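Long-range contacts in dihydrophenazinedicarboxylate synthase (PDB 4HMW), which catalyses, with bound FMN and molecular oxygen, several oxidations in the terminal steps of core phenazine biosynthesis: residues L54-S59 with G96-L101; S64-A69 with S86-E91; F80-T85 with S143-E148; G115-L120 with V176-E181. One frame throughout, in Å; residues are numbered along the deposited sequence.

Contact 1: residues L54-S59 with G96-L101; sequences LATATS and GWASGL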
# COMPACT_ATOMS: atom_id res chain seq x y z
N LEU B 54 4.55 1.80 0.07
CA LEU B 54 5.01 3.18 0.24
C LEU B 54 4.45 4.12 -0.83
O LEU B 54 4.74 3.94 -2.01
CB LEU B 54 6.55 3.25 0.20
CG LEU B 54 7.15 4.63 0.48
CD1 LEU B 54 7.00 5.01 1.92
CD2 LEU B 54 8.59 4.65 0.10
N ALA B 55 3.70 5.12 -0.40
CA ALA B 55 3.09 6.12 -1.28
C ALA B 55 3.80 7.46 -1.14
O ALA B 55 4.13 7.89 -0.03
CB ALA B 55 1.63 6.27 -0.94
N THR B 56 4.04 8.08 -2.29
CA THR B 56 4.70 9.38 -2.39
C THR B 56 3.88 10.18 -3.44
O THR B 56 3.06 9.63 -4.15
CB THR B 56 6.16 9.25 -2.84
OG1 THR B 56 6.23 8.47 -4.03
CG2 THR B 56 7.00 8.60 -1.75
N ALA B 57 4.12 11.48 -3.53
CA ALA B 57 3.42 12.30 -4.51
C ALA B 57 4.32 13.31 -5.19
O ALA B 57 5.34 13.76 -4.64
CB ALA B 57 2.23 12.97 -3.90
N THR B 58 3.94 13.65 -6.41
CA THR B 58 4.64 14.66 -7.18
C THR B 58 4.01 16.02 -6.90
O THR B 58 3.02 16.13 -6.15
CB THR B 58 4.62 14.27 -8.66
OG1 THR B 58 5.57 15.08 -9.37
CG2 THR B 58 3.27 14.42 -9.22
N SER B 59 4.60 17.06 -7.47
CA SER B 59 4.23 18.43 -7.14
C SER B 59 2.76 18.75 -7.36
O SER B 59 2.18 19.52 -6.60
CB SER B 59 5.09 19.41 -7.93
OG SER B 59 6.47 19.13 -7.73
N GLY B 96 8.38 15.61 0.06
CA GLY B 96 8.69 15.16 1.42
C GLY B 96 7.72 14.18 2.09
O GLY B 96 8.16 13.22 2.74
N TRP B 97 6.43 14.43 1.96
CA TRP B 97 5.42 13.61 2.63
C TRP B 97 5.42 12.19 2.05
O TRP B 97 5.61 11.98 0.84
CB TRP B 97 4.04 14.22 2.48
CG TRP B 97 3.82 15.62 2.98
CD1 TRP B 97 3.56 16.71 2.19
CD2 TRP B 97 3.82 16.10 4.34
NE1 TRP B 97 3.37 17.83 2.98
CE2 TRP B 97 3.54 17.49 4.29
CE3 TRP B 97 4.01 15.50 5.59
CZ2 TRP B 97 3.44 18.28 5.45
CZ3 TRP B 97 3.92 16.30 6.74
CH2 TRP B 97 3.66 17.68 6.65
N ALA B 98 5.22 11.21 2.93
CA ALA B 98 5.06 9.83 2.50
C ALA B 98 4.15 9.09 3.45
O ALA B 98 3.98 9.48 4.62
CB ALA B 98 6.38 9.13 2.42
N SER B 99 3.61 7.98 2.98
CA SER B 99 2.79 7.13 3.84
C SER B 99 3.14 5.70 3.53
O SER B 99 3.29 5.34 2.37
CB SER B 99 1.31 7.38 3.58
OG SER B 99 0.52 6.58 4.43
N GLY B 100 3.26 4.88 4.56
CA GLY B 100 3.54 3.47 4.37
C GLY B 100 2.45 2.63 5.01
O GLY B 100 1.97 2.99 6.05
N LEU B 101 2.08 1.52 4.37
CA LEU B 101 1.04 0.65 4.91
C LEU B 101 1.57 -0.77 5.00
O LEU B 101 2.07 -1.32 4.02
CB LEU B 101 -0.20 0.70 4.00
CG LEU B 101 -1.42 -0.09 4.51
CD1 LEU B 101 -1.96 0.59 5.76
CD2 LEU B 101 -2.51 -0.18 3.42
O HOH W 1 6.48 12.45 -1.61
O HOH W 2 4.25 13.51 -1.03

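Contact 2: residues S64-A69 with S86-E91; sequences SSRVIA and SRKGRE. With FMN (flavin mononucleotide), chain D.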
# COMPACT_ATOMS: atom_id res chain seq x y z
N SER B 64 1.88 8.07 -6.26
CA SER B 64 2.40 6.80 -6.75
C SER B 64 2.74 5.90 -5.55
O SER B 64 2.85 6.37 -4.43
CB SER B 64 3.64 7.03 -7.61
OG SER B 64 4.68 7.55 -6.82
N SER B 65 2.82 4.60 -5.79
CA SER B 65 3.05 3.65 -4.73
C SER B 65 3.82 2.43 -5.24
O SER B 65 3.80 2.13 -6.42
CB SER B 65 1.75 3.25 -4.01
OG SER B 65 0.77 2.76 -4.90
N ARG B 66 4.52 1.78 -4.33
CA ARG B 66 5.28 0.58 -4.60
C ARG B 66 5.63 -0.09 -3.28
O ARG B 66 5.63 0.54 -2.20
CB ARG B 66 6.58 0.90 -5.36
CG ARG B 66 7.69 1.54 -4.53
CD ARG B 66 7.36 2.91 -4.05
NE ARG B 66 7.25 3.85 -5.14
CZ ARG B 66 6.75 5.08 -5.07
NH1 ARG B 66 6.16 5.56 -4.00
NH2 ARG B 66 6.82 5.85 -6.13
N VAL B 67 5.94 -1.37 -3.34
CA VAL B 67 6.38 -2.07 -2.17
C VAL B 67 7.89 -1.82 -1.90
O VAL B 67 8.71 -1.80 -2.82
CB VAL B 67 6.18 -3.62 -2.31
CG1 VAL B 67 6.83 -4.37 -1.12
CG2 VAL B 67 4.67 -4.00 -2.48
N ILE B 68 8.18 -1.58 -0.64
CA ILE B 68 9.54 -1.49 -0.11
C ILE B 68 9.63 -2.45 1.07
O ILE B 68 8.73 -2.45 1.91
CB ILE B 68 9.78 -0.08 0.43
CG1 ILE B 68 9.64 0.94 -0.68
CG2 ILE B 68 11.09 0.01 1.05
CD1 ILE B 68 10.67 0.81 -1.70
N ALA B 69 10.71 -3.21 1.18
CA ALA B 69 10.92 -3.98 2.41
C ALA B 69 11.88 -3.20 3.27
O ALA B 69 13.05 -3.06 2.90
CB ALA B 69 11.47 -5.38 2.11
N SER B 86 15.18 7.38 -8.51
CA SER B 86 13.98 6.63 -8.87
C SER B 86 12.77 7.57 -8.80
O SER B 86 12.89 8.73 -8.39
CB SER B 86 13.81 5.46 -7.90
OG SER B 86 13.49 5.92 -6.60
N ARG B 87 11.60 7.07 -9.16
CA ARG B 87 10.41 7.88 -9.08
C ARG B 87 10.12 8.26 -7.65
O ARG B 87 9.83 9.43 -7.39
CB ARG B 87 9.20 7.17 -9.70
CG ARG B 87 7.89 7.98 -9.56
CD ARG B 87 6.70 7.31 -10.27
NE ARG B 87 6.97 7.08 -11.70
CZ ARG B 87 6.92 8.02 -12.65
NH1 ARG B 87 6.61 9.26 -12.33
NH2 ARG B 87 7.18 7.73 -13.92
N LYS B 88 10.24 7.31 -6.71
CA LYS B 88 9.94 7.62 -5.32
C LYS B 88 10.96 8.63 -4.79
O LYS B 88 10.63 9.50 -3.99
CB LYS B 88 9.91 6.36 -4.46
CG LYS B 88 11.23 5.95 -3.87
CD LYS B 88 11.18 4.53 -3.33
CE LYS B 88 10.95 3.49 -4.42
NZ LYS B 88 12.02 3.51 -5.47
N GLY B 89 12.19 8.50 -5.27
CA GLY B 89 13.28 9.33 -4.75
C GLY B 89 13.06 10.78 -5.19
O GLY B 89 13.21 11.72 -4.40
N ARG B 90 12.67 10.95 -6.44
CA ARG B 90 12.40 12.29 -6.95
C ARG B 90 11.20 12.87 -6.23
O ARG B 90 11.21 14.06 -5.85
CB ARG B 90 12.21 12.25 -8.46
CG ARG B 90 13.48 11.84 -9.22
CD ARG B 90 13.34 11.83 -10.75
NE ARG B 90 12.25 10.95 -11.20
CZ ARG B 90 11.00 11.38 -11.44
NH1 ARG B 90 10.70 12.66 -11.27
NH2 ARG B 90 10.06 10.53 -11.85
N GLU B 91 10.16 12.06 -6.00
CA GLU B 91 8.95 12.58 -5.34
C GLU B 91 9.24 12.98 -3.89
O GLU B 91 8.76 14.02 -3.42
CB GLU B 91 7.78 11.58 -5.47
CG GLU B 91 7.26 11.55 -6.93
CD GLU B 91 6.10 10.61 -7.24
OE1 GLU B 91 5.56 9.96 -6.33
OE2 GLU B 91 5.74 10.53 -8.45
N1 FMN D . 12.82 -1.07 -4.11
C2 FMN D . 13.73 -0.31 -3.42
O2 FMN D . 14.22 0.68 -3.99
N3 FMN D . 14.11 -0.64 -2.13
C4 FMN D . 13.57 -1.74 -1.50
O4 FMN D . 13.91 -2.00 -0.33
C4A FMN D . 12.64 -2.52 -2.19
N5 FMN D . 12.10 -3.64 -1.59
C5A FMN D . 11.15 -4.39 -2.28
C6 FMN D . 10.57 -5.49 -1.65
C7 FMN D . 9.60 -6.23 -2.31
C7M FMN D . 9.00 -7.44 -1.63
C8 FMN D . 9.24 -5.88 -3.61
C8M FMN D . 8.21 -6.69 -4.35
C9 FMN D . 9.82 -4.77 -4.24
C9A FMN D . 10.76 -4.03 -3.57
N10 FMN D . 11.36 -2.93 -4.21
C10 FMN D . 12.26 -2.18 -3.50
C1' FMN D . 10.99 -2.53 -5.61
C2' FMN D . 9.90 -1.48 -5.61
O2' FMN D . 8.64 -2.11 -5.42
C3' FMN D . 9.87 -0.67 -6.89
O3' FMN D . 9.88 -1.50 -8.05
C4' FMN D . 11.01 0.34 -6.93
O4' FMN D . 11.76 0.66 -5.78
C5' FMN D . 10.89 1.38 -8.00
O5' FMN D . 9.88 2.23 -7.49
P FMN D . 9.52 3.67 -8.14
O1P FMN D . 10.51 4.60 -7.52
O2P FMN D . 9.66 3.53 -9.66
O3P FMN D . 8.09 3.93 -7.70

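Contact 3: residues F80-T85 with S143-E148; sequences FCTHST and SHQSDE. With FMN (flavin mononucleotide), chain D.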
# COMPACT_ATOMS: atom_id res chain seq x y z
N PHE B 80 14.67 2.64 5.27
CA PHE B 80 14.69 1.88 4.00
C PHE B 80 15.73 2.46 3.06
O PHE B 80 16.16 3.59 3.24
CB PHE B 80 13.30 1.83 3.35
CG PHE B 80 12.79 3.15 2.91
CD1 PHE B 80 12.14 3.99 3.80
CD2 PHE B 80 12.94 3.55 1.59
CE1 PHE B 80 11.65 5.21 3.38
CE2 PHE B 80 12.48 4.78 1.18
CZ PHE B 80 11.83 5.62 2.08
N CYS B 81 16.09 1.69 2.04
CA CYS B 81 17.03 2.14 1.00
C CYS B 81 16.40 2.13 -0.40
O CYS B 81 15.55 1.30 -0.70
CB CYS B 81 18.25 1.22 0.94
SG CYS B 81 19.21 1.27 2.43
N THR B 82 16.86 3.01 -1.26
CA THR B 82 16.35 3.07 -2.60
C THR B 82 17.29 3.93 -3.45
O THR B 82 18.30 4.39 -2.98
CB THR B 82 14.94 3.65 -2.63
OG1 THR B 82 14.39 3.39 -3.92
CG2 THR B 82 14.92 5.15 -2.33
N HIS B 83 16.97 4.11 -4.72
CA HIS B 83 17.76 5.00 -5.57
C HIS B 83 17.17 6.39 -5.51
O HIS B 83 15.98 6.55 -5.72
CB HIS B 83 17.76 4.54 -7.01
CG HIS B 83 18.52 3.27 -7.24
ND1 HIS B 83 19.25 3.02 -8.37
CD2 HIS B 83 18.59 2.13 -6.50
CE1 HIS B 83 19.80 1.82 -8.30
NE2 HIS B 83 19.40 1.25 -7.18
N SER B 84 17.98 7.40 -5.22
CA SER B 84 17.46 8.77 -5.08
C SER B 84 16.88 9.28 -6.38
O SER B 84 16.07 10.21 -6.38
CB SER B 84 18.55 9.72 -4.59
OG SER B 84 19.58 9.88 -5.57
N THR B 85 17.28 8.66 -7.49
CA THR B 85 16.84 9.09 -8.82
C THR B 85 15.67 8.29 -9.35
O THR B 85 15.24 8.46 -10.50
CB THR B 85 17.99 8.98 -9.84
OG1 THR B 85 18.61 7.68 -9.71
CG2 THR B 85 19.00 10.08 -9.59
N SER B 143 21.98 -0.73 -12.71
CA SER B 143 20.63 -0.23 -12.94
C SER B 143 20.44 1.20 -12.43
O SER B 143 20.83 1.52 -11.31
CB SER B 143 19.63 -1.12 -12.22
OG SER B 143 18.31 -0.62 -12.46
N HIS B 144 19.78 2.03 -13.25
CA HIS B 144 19.26 3.32 -12.80
C HIS B 144 17.78 3.16 -12.55
O HIS B 144 16.98 3.22 -13.46
CB HIS B 144 19.53 4.42 -13.84
CG HIS B 144 20.96 4.88 -13.87
ND1 HIS B 144 21.95 4.21 -14.55
CD2 HIS B 144 21.55 5.93 -13.26
CE1 HIS B 144 23.10 4.84 -14.38
NE2 HIS B 144 22.89 5.90 -13.62
N GLN B 145 17.44 2.89 -11.30
CA GLN B 145 16.09 2.44 -10.97
C GLN B 145 15.04 3.39 -11.52
O GLN B 145 15.10 4.61 -11.28
CB GLN B 145 15.98 2.28 -9.46
CG GLN B 145 14.67 1.66 -8.96
CD GLN B 145 14.69 1.55 -7.46
OE1 GLN B 145 14.74 2.57 -6.76
NE2 GLN B 145 14.69 0.32 -6.95
N SER B 146 14.09 2.81 -12.26
CA SER B 146 12.91 3.50 -12.77
C SER B 146 13.12 4.32 -14.05
O SER B 146 12.17 4.83 -14.63
CB SER B 146 12.26 4.35 -11.69
OG SER B 146 12.02 3.52 -10.58
N ASP B 147 14.37 4.46 -14.49
CA ASP B 147 14.61 5.06 -15.78
C ASP B 147 14.21 4.04 -16.84
O ASP B 147 14.10 2.86 -16.54
CB ASP B 147 16.09 5.46 -15.89
CG ASP B 147 16.45 6.69 -15.02
OD1 ASP B 147 15.52 7.37 -14.53
OD2 ASP B 147 17.65 7.03 -14.89
N GLU B 148 13.99 4.49 -18.07
CA GLU B 148 13.62 3.57 -19.14
C GLU B 148 14.71 2.53 -19.38
O GLU B 148 15.90 2.85 -19.43
CB GLU B 148 13.30 4.32 -20.44
CG GLU B 148 12.81 3.40 -21.55
CD GLU B 148 12.19 4.13 -22.75
OE1 GLU B 148 12.31 5.37 -22.86
OE2 GLU B 148 11.57 3.43 -23.61
N1 FMN D . 12.82 -1.07 -4.11
C2 FMN D . 13.73 -0.31 -3.42
O2 FMN D . 14.22 0.68 -3.99
N3 FMN D . 14.11 -0.64 -2.13
C4 FMN D . 13.57 -1.74 -1.50
O4 FMN D . 13.91 -2.00 -0.33
C4A FMN D . 12.64 -2.52 -2.19
N5 FMN D . 12.10 -3.64 -1.59
C5A FMN D . 11.15 -4.39 -2.28
C6 FMN D . 10.57 -5.49 -1.65
C7 FMN D . 9.60 -6.23 -2.31
C7M FMN D . 9.00 -7.44 -1.63
C8 FMN D . 9.24 -5.88 -3.61
C8M FMN D . 8.21 -6.69 -4.35
C9 FMN D . 9.82 -4.77 -4.24
C9A FMN D . 10.76 -4.03 -3.57
N10 FMN D . 11.36 -2.93 -4.21
C10 FMN D . 12.26 -2.18 -3.50
C1' FMN D . 10.99 -2.53 -5.61
C2' FMN D . 9.90 -1.48 -5.61
O2' FMN D . 8.64 -2.11 -5.42
C3' FMN D . 9.87 -0.67 -6.89
O3' FMN D . 9.88 -1.50 -8.05
C4' FMN D . 11.01 0.34 -6.93
O4' FMN D . 11.76 0.66 -5.78
C5' FMN D . 10.89 1.38 -8.00
O5' FMN D . 9.88 2.23 -7.49
P FMN D . 9.52 3.67 -8.14
O1P FMN D . 10.51 4.60 -7.52
O2P FMN D . 9.66 3.53 -9.66
O3P FMN D . 8.09 3.93 -7.70
O HOH W 3 17.35 6.18 -11.52
O HOH W 4 13.72 7.56 -12.63

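Contact 4: residues G115-L120 with V176-E181; sequences GQAVPL and VGYRLE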
# COMPACT_ATOMS: atom_id res chain seq x y z
N GLY B 115 4.20 10.24 7.37
CA GLY B 115 5.24 11.11 7.85
C GLY B 115 6.02 11.76 6.74
O GLY B 115 5.50 12.03 5.66
N GLN B 116 7.28 12.05 7.07
CA GLN B 116 8.25 12.54 6.11
C GLN B 116 9.45 11.61 6.06
O GLN B 116 9.84 11.03 7.07
CB GLN B 116 8.67 13.94 6.50
CG GLN B 116 7.59 14.98 6.28
CD GLN B 116 8.02 16.36 6.73
OE1 GLN B 116 8.87 17.00 6.09
NE2 GLN B 116 7.47 16.80 7.86
N ALA B 117 10.02 11.47 4.87
CA ALA B 117 11.20 10.65 4.71
C ALA B 117 12.43 11.52 4.84
O ALA B 117 12.62 12.44 4.08
CB ALA B 117 11.18 9.99 3.35
N VAL B 118 13.24 11.25 5.85
CA VAL B 118 14.43 12.07 6.11
C VAL B 118 15.66 11.35 5.59
O VAL B 118 15.93 10.21 5.96
CB VAL B 118 14.57 12.33 7.60
CG1 VAL B 118 15.83 13.16 7.92
CG2 VAL B 118 13.32 13.05 8.13
N PRO B 119 16.44 12.02 4.74
CA PRO B 119 17.61 11.29 4.22
C PRO B 119 18.59 10.96 5.34
O PRO B 119 18.80 11.83 6.19
CB PRO B 119 18.24 12.30 3.24
CG PRO B 119 17.13 13.20 2.85
CD PRO B 119 16.24 13.32 4.08
N LEU B 120 19.19 9.78 5.32
CA LEU B 120 20.26 9.43 6.25
C LEU B 120 21.58 10.12 5.90
O LEU B 120 21.74 10.61 4.79
CB LEU B 120 20.50 7.93 6.25
CG LEU B 120 19.24 7.11 6.59
CD1 LEU B 120 19.57 5.64 6.65
CD2 LEU B 120 18.69 7.53 7.90
N VAL B 176 20.83 5.45 -1.50
CA VAL B 176 20.73 6.18 -0.25
C VAL B 176 19.70 5.56 0.68
O VAL B 176 18.82 4.81 0.25
CB VAL B 176 20.34 7.65 -0.51
CG1 VAL B 176 21.36 8.32 -1.41
CG2 VAL B 176 18.98 7.75 -1.16
N GLY B 177 19.81 5.88 1.96
CA GLY B 177 18.80 5.47 2.92
C GLY B 177 17.95 6.65 3.35
O GLY B 177 18.39 7.81 3.29
N TYR B 178 16.72 6.35 3.78
CA TYR B 178 15.79 7.34 4.33
C TYR B 178 15.24 6.79 5.63
O TYR B 178 15.15 5.58 5.80
CB TYR B 178 14.57 7.56 3.39
CG TYR B 178 14.93 8.26 2.11
CD1 TYR B 178 14.95 9.63 2.01
CD2 TYR B 178 15.26 7.53 0.99
CE1 TYR B 178 15.28 10.24 0.83
CE2 TYR B 178 15.60 8.12 -0.17
CZ TYR B 178 15.61 9.47 -0.26
OH TYR B 178 15.96 10.02 -1.47
N ARG B 179 14.88 7.68 6.55
CA ARG B 179 14.05 7.32 7.69
C ARG B 179 12.66 7.92 7.52
O ARG B 179 12.51 9.13 7.40
CB ARG B 179 14.70 7.80 8.99
CG ARG B 179 13.94 7.30 10.27
CD ARG B 179 14.49 7.92 11.54
NE ARG B 179 15.91 7.63 11.71
CZ ARG B 179 16.93 8.44 11.41
NH1 ARG B 179 18.16 7.99 11.62
NH2 ARG B 179 16.76 9.67 10.95
N LEU B 180 11.64 7.06 7.52
CA LEU B 180 10.28 7.52 7.52
C LEU B 180 9.92 7.81 8.95
O LEU B 180 9.75 6.90 9.73
CB LEU B 180 9.37 6.48 6.88
CG LEU B 180 7.87 6.80 6.83
CD1 LEU B 180 7.61 8.10 6.11
CD2 LEU B 180 7.08 5.65 6.19
N GLU B 181 9.82 9.09 9.28
CA GLU B 181 9.53 9.54 10.63
C GLU B 181 8.06 9.93 10.73
O GLU B 181 7.60 10.85 10.02
CB GLU B 181 10.42 10.74 11.02
CG GLU B 181 11.89 10.46 10.87
CD GLU B 181 12.77 11.53 11.48
OE1 GLU B 181 12.29 12.67 11.74
OE2 GLU B 181 13.97 11.24 11.68
O HOH W 5 20.56 9.67 2.42

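Contact 1: residues L54-S59 with G96-L101
Leu54 lies against the 96-101 segment through its CA and one methyl. The CA-H points at Ser99 O (3.5 Å), and CD1 reaches Ala98 CB at 4.2 Å because CG stands anti to the backbone N (chi1 -175°). Across from Leu54 is Gly100, its partner in a non-hydrogen-bonded antiparallel pair, so the leucine faces bare backbone there. Ala55 is the hydrogen-bonded pair of Ser99: Ala55 N donates to Ser99 O over 2.8 Å, practically straight (179°), and Ser99 N returns a bond of 3.1 Å to Ala55 O. The same Ala55 O takes a CA-H contact from Ala98. On the face carrying Ala55 and Ser99 the second subunit packs, its Ala55 against Ala55, while Ser99 OG bonds to Ser114 and to Ser65 of the second subunit. Thr56 turns its CG2 to Ala98 CB, 4.2 Å away, and its OG1 is hydrogen-bonded to Glu91 OE1 and Arg66 NH1, residues next to the FMN phosphate site. By Ala57 the strands have spread, and two waters fill in: water 1 accepts from Ala57 N at 3.2 Å and donates to Trp97 O at 2.6 Å, and water 2 makes a similar link, weak at its Ala57 end. This joins strands 51-57 and 97-104 of the split-barrel sheet of the pyridoxamine 5'-phosphate oxidase family. Chemically, this is a backbone ladder with small side chains: direct bonds hold the Leu54-Ala55 end, water replaces them at Ala57, where the strands part, and the serine and threonine hydroxyls find their main partners beyond the pair.

Contact 2: residues S64-A69 with S86-E91
Arg66 of the strand meets Lys88 of the helix beside the FMN phosphate. From its CB, 3.6 Å from the ribityl O2', the arginine chain folds at chi2 and chi3 (-67° and -66°). CG passes FMN O5' and Lys88 CE, and CD keeps to the same lysine methylene. NE donates to FMN O3P at 2.7 Å, and NH2 reaches the same oxygen at 2.8 Å, so one phosphate oxygen sits in plane at the guanidinium edge. Over one face lies Lys88 CB, 3.5 Å from Arg66 CZ. NH2 has a further bond, tilted from the guanidinium plane, to Ser64 OG, which donates to Glu91 OE1 over 2.6 Å on the syn side of the carboxylate, tilted out of its plane. NH1 goes to Leu54 O. Through Ser64 the glutamate probably helps position the arginine, its OE1 staying beyond salt-bridge distance of NH2. This is the FMN phosphate site of the family's split-barrel fold, between a sheet strand and the start of helix 87-95. Ser86 N-caps that helix, its OG accepting from Gly89 N, and Lys88 N bonds FMN O1P at 2.8 Å, where the helix dipole probably aids anion binding. Lys88, bent at chi3 and chi4, curls back to place NZ on O1P and, at 2.9 Å, on O4'. Its CE rests against Ile68 CD1, the methyl lying over the face of the flavin's pyrimidine ring.

Contact 3: residues F80-T85 with S143-E148
A side-chain contact around the flavin, this one sets the end of strand 77-83 against the loop between helices 134-142 and 152-165. Gln145 carries it. Its CB lies over one face of the His83 ring, 3.7 Å from the centroid, in a CH-pi contact shifted toward the rim, while Ser143 O approaches the ring edge in plane, 3.2 Å from CE1. The glutamine chain runs out extended, CG anti to the backbone N (chi1 -174°), and so delivers its amide to the flavin. There NE2 donates to FMN O2 at 3.0 Å, and OE1 takes a weak bond from His83 N. Thr82 OG1 donates to the same FMN O2 over 2.7 Å, and Cys81 O accepts from FMN N3 at 2.8 Å, so the pyrimidine edge of the ring is read by both segments. Ser146, in the type II turn from His144 to Asp147, sends OG to phosphate oxygen O2P. Farther out, two waters span the gap: water 3 joins Thr85 OG1 to Gln145 O, and water 4 joins Thr85 O to Asp147 OD1. His83 probably contributes to substrate binding, and the packing of Gln145 may help to fix its ring. Strand 77-83 is flanked in the sheet by strands 63-74 and 175-182, and the loop follows helix 134-142, with the C-terminal Gln214 and Pro215 of the second subunit bonded to it.

Contact 4: residues G115-L120 with V176-E181
Strands 109-119 and 175-182 run antiparallel here, their short segments at 147°, and five backbone hydrogen bonds tie Gln116 to Glu181, Val118 to Arg179 and Leu120 to Gly177. The shortest is Val118 N to Arg179 O at 2.7 Å; the last, Leu120 N to Gly177 O, comes from above the carbonyl plane. Water 5 donates to both Gly177 O and Leu120 O there. On the face of Ala117, Pro119, Tyr178 and Leu180, the tyrosine ring lies obliquely beside its neighbours: CD1 is 4.0 Å from Ala117 CB and CE1 is 4.0 Å from Pro119 CG. Leu180 CD1 swings toward the Gln116 carbonyl. The other face is mixed. Val118 CG2 sits 3.7 Å from Glu181 CD, placed by CG2 standing anti to the carbonyl carbon, and Leu120 CD2 lies over one face of the Arg179 guanidinium, 3.8 Å from NH1. The leucine and the arginine cross at about a right angle, and Leu120 also packs its CG and CD1 on Gly177, where the absence of a side chain permits close approach. The arginine chain, bent at chi3 (-59°), brings NH2 to Glu181 OE2 in a salt bridge of 3.3 Å, while its NE forms another with Asp74. Tyr178 also packs on Thr82 of the FMN site. The chemistry implies a sheet seam held by its backbone, with Leu120 covering one face of a buried arginine whose charge is probably balanced by Glu181 and Asp74, joining the FMN-binding region to the C-terminal dimerisation region.

All four contacts reach one antiparallel sheet. Strands 51-57, 63-74, 77-83, 175-182, 109-119 and 97-104 pair in turn and back to 51-57, the closed ring of the split barrel, with contacts 1 and 4 as two of its seams. Contacts 2 and 3 attach a helix and a loop that hold the FMN, together with Gln110 and Arg198 of the second subunit. Contacts 1 and 2 have centres 8 Å apart, contacts 2 and 3 9 Å, whereas contact 4 is 11 to 15 Å from the others. Along the chain, contact 2 is nested inside contact 1, contact 3 crosses the other three, and contact 4 opens after contacts 1 and 2 close.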